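Local coordinates for protein acyl-CoA dehydrogenase FadE3 (Mycobacterium smegmatis, PDB 4IV6) that belongs to the acyl-CoA dehydrogenase family of flavoproteins and carries dihydroflavine-adenine dinucleotide in a tetrameric assembly, at residues Ala330-Val338 against Val352-Pro360. Numbering follows the deposited sequence.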
ATOM      1  N   ALA B 330     -11.413  -6.247   3.864  1.00 12.51           N
ATOM      2  CA  ALA B 330     -12.744  -5.610   3.923  1.00 12.56           C
ATOM      3  C   ALA B 330     -12.658  -4.095   4.063  1.00 12.55           C
ATOM      4  O   ALA B 330     -13.434  -3.372   3.451  1.00 12.56           O
ATOM      5  CB  ALA B 330     -13.618  -6.219   5.024  1.00 12.64           C
ATOM      6  N   MET B 331     -11.717  -3.608   4.871  1.00 12.68           N
ATOM      7  CA  MET B 331     -11.496  -2.159   5.027  1.00 13.22           C
ATOM      8  C   MET B 331     -11.068  -1.518   3.710  1.00 12.90           C
ATOM      9  O   MET B 331     -11.588  -0.459   3.326  1.00 13.02           O
ATOM     10  CB  MET B 331     -10.446  -1.904   6.109  1.00 13.80           C
ATOM     11  CG  MET B 331     -10.177  -0.452   6.419  1.00 15.06           C
ATOM     12  SD  MET B 331     -11.551   0.362   7.275  1.00 17.51           S
ATOM     13  CE  MET B 331     -12.522   1.158   6.011  1.00 17.29           C
ATOM     14  N   GLN B 332     -10.155  -2.170   2.992  1.00 12.52           N
ATOM     15  CA  GLN B 332      -9.704  -1.659   1.680  1.00 12.61           C
ATOM     16  C   GLN B 332     -10.858  -1.610   0.670  1.00 12.03           C
ATOM     17  O   GLN B 332     -11.067  -0.594  -0.023  1.00 11.59           O
ATOM     18  CB  GLN B 332      -8.591  -2.536   1.135  1.00 13.40           C
ATOM     19  CG  GLN B 332      -7.314  -2.433   1.976  1.00 14.34           C
ATOM     20  CD  GLN B 332      -6.298  -3.545   1.718  1.00 15.76           C
ATOM     21  OE1 GLN B 332      -6.399  -4.341   0.774  1.00 16.46           O
ATOM     22  NE2 GLN B 332      -5.324  -3.627   2.604  1.00 16.77           N
ATOM     23  N   ILE B 333     -11.621  -2.701   0.613  1.00 11.54           N
ATOM     24  CA  ILE B 333     -12.736  -2.786  -0.300  1.00 11.83           C
ATOM     25  C   ILE B 333     -13.821  -1.776   0.072  1.00 12.03           C
ATOM     26  O   ILE B 333     -14.428  -1.146  -0.835  1.00 12.61           O
ATOM     27  CB  ILE B 333     -13.277  -4.230  -0.400  1.00 11.99           C
ATOM     28  CG1 ILE B 333     -12.228  -5.106  -1.106  1.00 12.16           C
ATOM     29  CG2 ILE B 333     -14.605  -4.284  -1.134  1.00 12.16           C
ATOM     30  CD1 ILE B 333     -12.592  -6.585  -1.122  1.00 12.68           C
ATOM     31  N   ALA B 334     -14.073  -1.590   1.377  1.00 11.93           N
ATOM     32  CA  ALA B 334     -15.115  -0.645   1.802  1.00 11.90           C
ATOM     33  C   ALA B 334     -14.780   0.774   1.346  1.00 12.03           C
ATOM     34  O   ALA B 334     -15.615   1.457   0.805  1.00 11.88           O
ATOM     35  CB  ALA B 334     -15.338  -0.693   3.298  1.00 11.89           C
ATOM     36  N   LEU B 335     -13.530   1.191   1.516  1.00 12.17           N
ATOM     37  CA  LEU B 335     -13.133   2.530   1.089  1.00 12.63           C
ATOM     38  C   LEU B 335     -13.247   2.676  -0.416  1.00 12.82           C
ATOM     39  O   LEU B 335     -13.776   3.682  -0.878  1.00 12.72           O
ATOM     40  CB  LEU B 335     -11.727   2.882   1.556  1.00 12.89           C
ATOM     41  CG  LEU B 335     -11.102   4.166   0.991  1.00 13.61           C
ATOM     42  CD1 LEU B 335     -11.936   5.385   1.336  1.00 14.23           C
ATOM     43  CD2 LEU B 335      -9.722   4.287   1.582  1.00 14.16           C
ATOM     44  N   ASP B 336     -12.785   1.677  -1.167  1.00 12.86           N
ATOM     45  CA  ASP B 336     -12.796   1.756  -2.636  1.00 13.20           C
ATOM     46  C   ASP B 336     -14.229   1.755  -3.171  1.00 12.83           C
ATOM     47  O   ASP B 336     -14.510   2.443  -4.131  1.00 12.62           O
ATOM     48  CB  ASP B 336     -11.982   0.657  -3.274  1.00 13.82           C
ATOM     49  CG  ASP B 336     -10.461   0.916  -3.208  1.00 15.51           C
ATOM     50  OD1 ASP B 336      -9.997   2.033  -2.849  1.00 15.76           O
ATOM     51  OD2 ASP B 336      -9.723  -0.031  -3.519  1.00 16.07           O
ATOM     52  N   ALA B 337     -15.145   1.064  -2.488  1.00 12.53           N
ATOM     53  CA  ALA B 337     -16.563   1.111  -2.865  1.00 12.55           C
ATOM     54  C   ALA B 337     -17.138   2.518  -2.685  1.00 12.60           C
ATOM     55  O   ALA B 337     -17.945   2.947  -3.501  1.00 12.97           O
ATOM     56  CB  ALA B 337     -17.388   0.086  -2.104  1.00 12.66           C
ATOM     57  N   VAL B 338     -16.689   3.242  -1.641  1.00 12.38           N
ATOM     58  CA  VAL B 338     -17.077   4.624  -1.442  1.00 12.50           C
ATOM     59  C   VAL B 338     -16.571   5.422  -2.652  1.00 12.48           C
ATOM     60  O   VAL B 338     -17.332   6.224  -3.223  1.00 12.54           O
ATOM     61  CB  VAL B 338     -16.541   5.186  -0.110  1.00 12.56           C
ATOM     62  CG1 VAL B 338     -16.609   6.693  -0.045  1.00 12.79           C
ATOM     63  CG2 VAL B 338     -17.348   4.606   1.035  1.00 12.77           C
ATOM     64  N   VAL B 352     -22.791   2.138   1.134  1.00 13.99           N
ATOM     65  CA  VAL B 352     -21.355   1.946   1.202  1.00 13.35           C
ATOM     66  C   VAL B 352     -20.764   2.669   2.423  1.00 13.04           C
ATOM     67  O   VAL B 352     -19.776   2.219   2.965  1.00 12.84           O
ATOM     68  CB  VAL B 352     -20.601   2.275  -0.120  1.00 13.34           C
ATOM     69  CG1 VAL B 352     -20.919   1.232  -1.185  1.00 13.79           C
ATOM     70  CG2 VAL B 352     -20.948   3.664  -0.666  1.00 13.46           C
ATOM     71  N   GLU B 353     -21.360   3.775   2.866  1.00 13.01           N
ATOM     72  CA  GLU B 353     -20.859   4.458   4.057  1.00 12.95           C
ATOM     73  C   GLU B 353     -21.013   3.601   5.295  1.00 13.09           C
ATOM     74  O   GLU B 353     -20.174   3.643   6.171  1.00 12.78           O
ATOM     75  CB  GLU B 353     -21.527   5.817   4.269  1.00 13.31           C
ATOM     76  CG  GLU B 353     -22.999   5.763   4.643  1.00 13.64           C
ATOM     77  CD  GLU B 353     -23.271   5.675   6.141  1.00 13.89           C
ATOM     78  OE1 GLU B 353     -24.300   5.074   6.526  1.00 13.99           O
ATOM     79  OE2 GLU B 353     -22.481   6.228   6.923  1.00 13.81           O
ATOM     80  N   ARG B 354     -22.064   2.786   5.345  1.00 13.43           N
ATOM     81  CA  ARG B 354     -22.247   1.888   6.461  1.00 13.93           C
ATOM     82  C   ARG B 354     -21.153   0.800   6.470  1.00 13.58           C
ATOM     83  O   ARG B 354     -20.612   0.482   7.536  1.00 13.32           O
ATOM     84  CB  ARG B 354     -23.634   1.231   6.434  1.00 14.81           C
ATOM     85  CG  ARG B 354     -23.889   0.428   7.685  1.00 15.66           C
ATOM     86  CD  ARG B 354     -24.731  -0.784   7.500  1.00 16.46           C
ATOM     87  NE  ARG B 354     -25.771  -0.759   6.461  1.00 17.05           N
ATOM     88  CZ  ARG B 354     -26.159  -1.883   5.852  1.00 17.51           C
ATOM     89  NH1 ARG B 354     -25.579  -3.063   6.165  1.00 17.51           N
ATOM     90  NH2 ARG B 354     -27.127  -1.858   4.950  1.00 17.98           N
ATOM     91  N   TYR B 355     -20.862   0.202   5.312  1.00 13.10           N
ATOM     92  CA  TYR B 355     -19.801  -0.808   5.282  1.00 13.21           C
ATOM     93  C   TYR B 355     -18.477  -0.208   5.727  1.00 12.79           C
ATOM     94  O   TYR B 355     -17.694  -0.866   6.391  1.00 12.68           O
ATOM     95  CB  TYR B 355     -19.651  -1.482   3.912  1.00 13.29           C
ATOM     96  CG  TYR B 355     -20.954  -1.852   3.248  1.00 13.87           C
ATOM     97  CD1 TYR B 355     -21.972  -2.494   3.943  1.00 14.57           C
ATOM     98  CD2 TYR B 355     -21.150  -1.578   1.891  1.00 14.44           C
ATOM     99  CE1 TYR B 355     -23.167  -2.827   3.315  1.00 15.40           C
ATOM    100  CE2 TYR B 355     -22.335  -1.901   1.268  1.00 14.93           C
ATOM    101  CZ  TYR B 355     -23.322  -2.529   1.971  1.00 15.59           C
ATOM    102  OH  TYR B 355     -24.456  -2.870   1.292  1.00 17.91           O
ATOM    103  N   PHE B 356     -18.235   1.030   5.318  1.00 12.57           N
ATOM    104  CA  PHE B 356     -17.024   1.764   5.662  1.00 12.52           C
ATOM    105  C   PHE B 356     -16.942   1.959   7.188  1.00 12.59           C
ATOM    106  O   PHE B 356     -15.887   1.821   7.774  1.00 12.65           O
ATOM    107  CB  PHE B 356     -17.031   3.110   4.913  1.00 12.53           C
ATOM    108  CG  PHE B 356     -15.876   4.022   5.222  1.00 12.75           C
ATOM    109  CD1 PHE B 356     -14.646   3.855   4.598  1.00 12.83           C
ATOM    110  CD2 PHE B 356     -16.025   5.094   6.089  1.00 13.11           C
ATOM    111  CE1 PHE B 356     -13.586   4.728   4.869  1.00 12.82           C
ATOM    112  CE2 PHE B 356     -14.972   5.954   6.352  1.00 13.24           C
ATOM    113  CZ  PHE B 356     -13.762   5.774   5.739  1.00 12.97           C
ATOM    114  N   ARG B 357     -18.068   2.265   7.821  1.00 12.76           N
ATOM    115  CA  ARG B 357     -18.104   2.449   9.277  1.00 12.91           C
ATOM    116  C   ARG B 357     -18.011   1.116  10.027  1.00 12.80           C
ATOM    117  O   ARG B 357     -17.539   1.086  11.137  1.00 12.49           O
ATOM    118  CB  ARG B 357     -19.410   3.155   9.698  1.00 13.54           C
ATOM    119  CG  ARG B 357     -19.495   4.636   9.392  1.00 13.58           C
ATOM    120  CD  ARG B 357     -20.736   5.231  10.015  1.00 14.26           C
ATOM    121  NE  ARG B 357     -21.954   4.781   9.350  1.00 14.58           N
ATOM    122  CZ  ARG B 357     -22.819   3.886   9.816  1.00 15.18           C
ATOM    123  NH1 ARG B 357     -22.673   3.330  11.007  1.00 15.66           N
ATOM    124  NH2 ARG B 357     -23.899   3.595   9.100  1.00 15.51           N
ATOM    125  N   ASP B 358     -18.493   0.031   9.420  1.00 12.82           N
ATOM    126  CA  ASP B 358     -18.507  -1.281  10.075  1.00 13.17           C
ATOM    127  C   ASP B 358     -17.148  -2.011   9.995  1.00 13.11           C
ATOM    128  O   ASP B 358     -16.758  -2.715  10.915  1.00 13.38           O
ATOM    129  CB  ASP B 358     -19.594  -2.168   9.493  1.00 13.32           C
ATOM    130  CG  ASP B 358     -20.988  -1.831  10.040  1.00 13.97           C
ATOM    131  OD1 ASP B 358     -21.086  -1.044  11.017  1.00 14.32           O
ATOM    132  OD2 ASP B 358     -21.971  -2.362   9.494  1.00 13.88           O
ATOM    133  N   ALA B 359     -16.421  -1.803   8.907  1.00 12.86           N
ATOM    134  CA  ALA B 359     -15.200  -2.559   8.639  1.00 12.75           C
ATOM    135  C   ALA B 359     -14.089  -2.442   9.699  1.00 12.79           C
ATOM    136  O   ALA B 359     -13.489  -3.455  10.047  1.00 13.03           O
ATOM    137  CB  ALA B 359     -14.663  -2.211   7.236  1.00 12.54           C
ATOM    138  N   PRO B 360     -13.857  -1.253  10.249  1.00 12.90           N
ATOM    139  CA  PRO B 360     -12.844  -1.131  11.282  1.00 13.32           C
ATOM    140  C   PRO B 360     -13.100  -1.959  12.543  1.00 13.86           C
ATOM    141  O   PRO B 360     -12.134  -2.312  13.247  1.00 13.83           O
ATOM    142  CB  PRO B 360     -12.821   0.369  11.598  1.00 13.43           C
ATOM    143  CG  PRO B 360     -13.461   1.027  10.442  1.00 13.30           C
ATOM    144  CD  PRO B 360     -14.448   0.055   9.914  1.00 13.08           C
TER
HETATM  145  O   HOH W   1     -18.147   0.477   1.415  1.00 13.36           O
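A334 packs on F356 and A359 on M331 where two helices of the acyl-CoA dehydrogenase C-terminal helical domain meet; segments 330-338 and 352-360 run nearly antiparallel, their axes approaching to 8.5 Å and their directions 157° apart. The tight part is built on alanine. With only a methyl to bury, A334 lets the backbones close in: its CB lies 3.8 Å from F356 CA, and A359 CB comes within 3.9 Å of M331 CA. Larger side chains fill the flank. F356 holds its ring anti to the backbone N (chi1 177°), which carries it across to helix 316-340, where L335 runs side by side with it. M331, flexible enough to bend at chi2 and chi3, brings CE to 3.7 Å from F356 CD1 while its SD rests 3.8 Å from P360 CG. A second subunit packs against this flank, its own F356 stacking on the ring.

Toward V338 and V352 the backbones stand farther apart, their CA atoms 5.7 Å from each other. The branched valines touch through their CG2 methyls, and V352 CG1 reaches A337 CB. Within helix 352-364, R357 grips E353 side-on through NE and NH2, an i to i+4 salt bridge; its NH1 has a second carboxylate partner in E34. No direct hydrogen bond joins the two segments; instead one water donates to A334 O and to V352 O, 2.8 Å from each, and lies in plane at the edge of the Y355 ring.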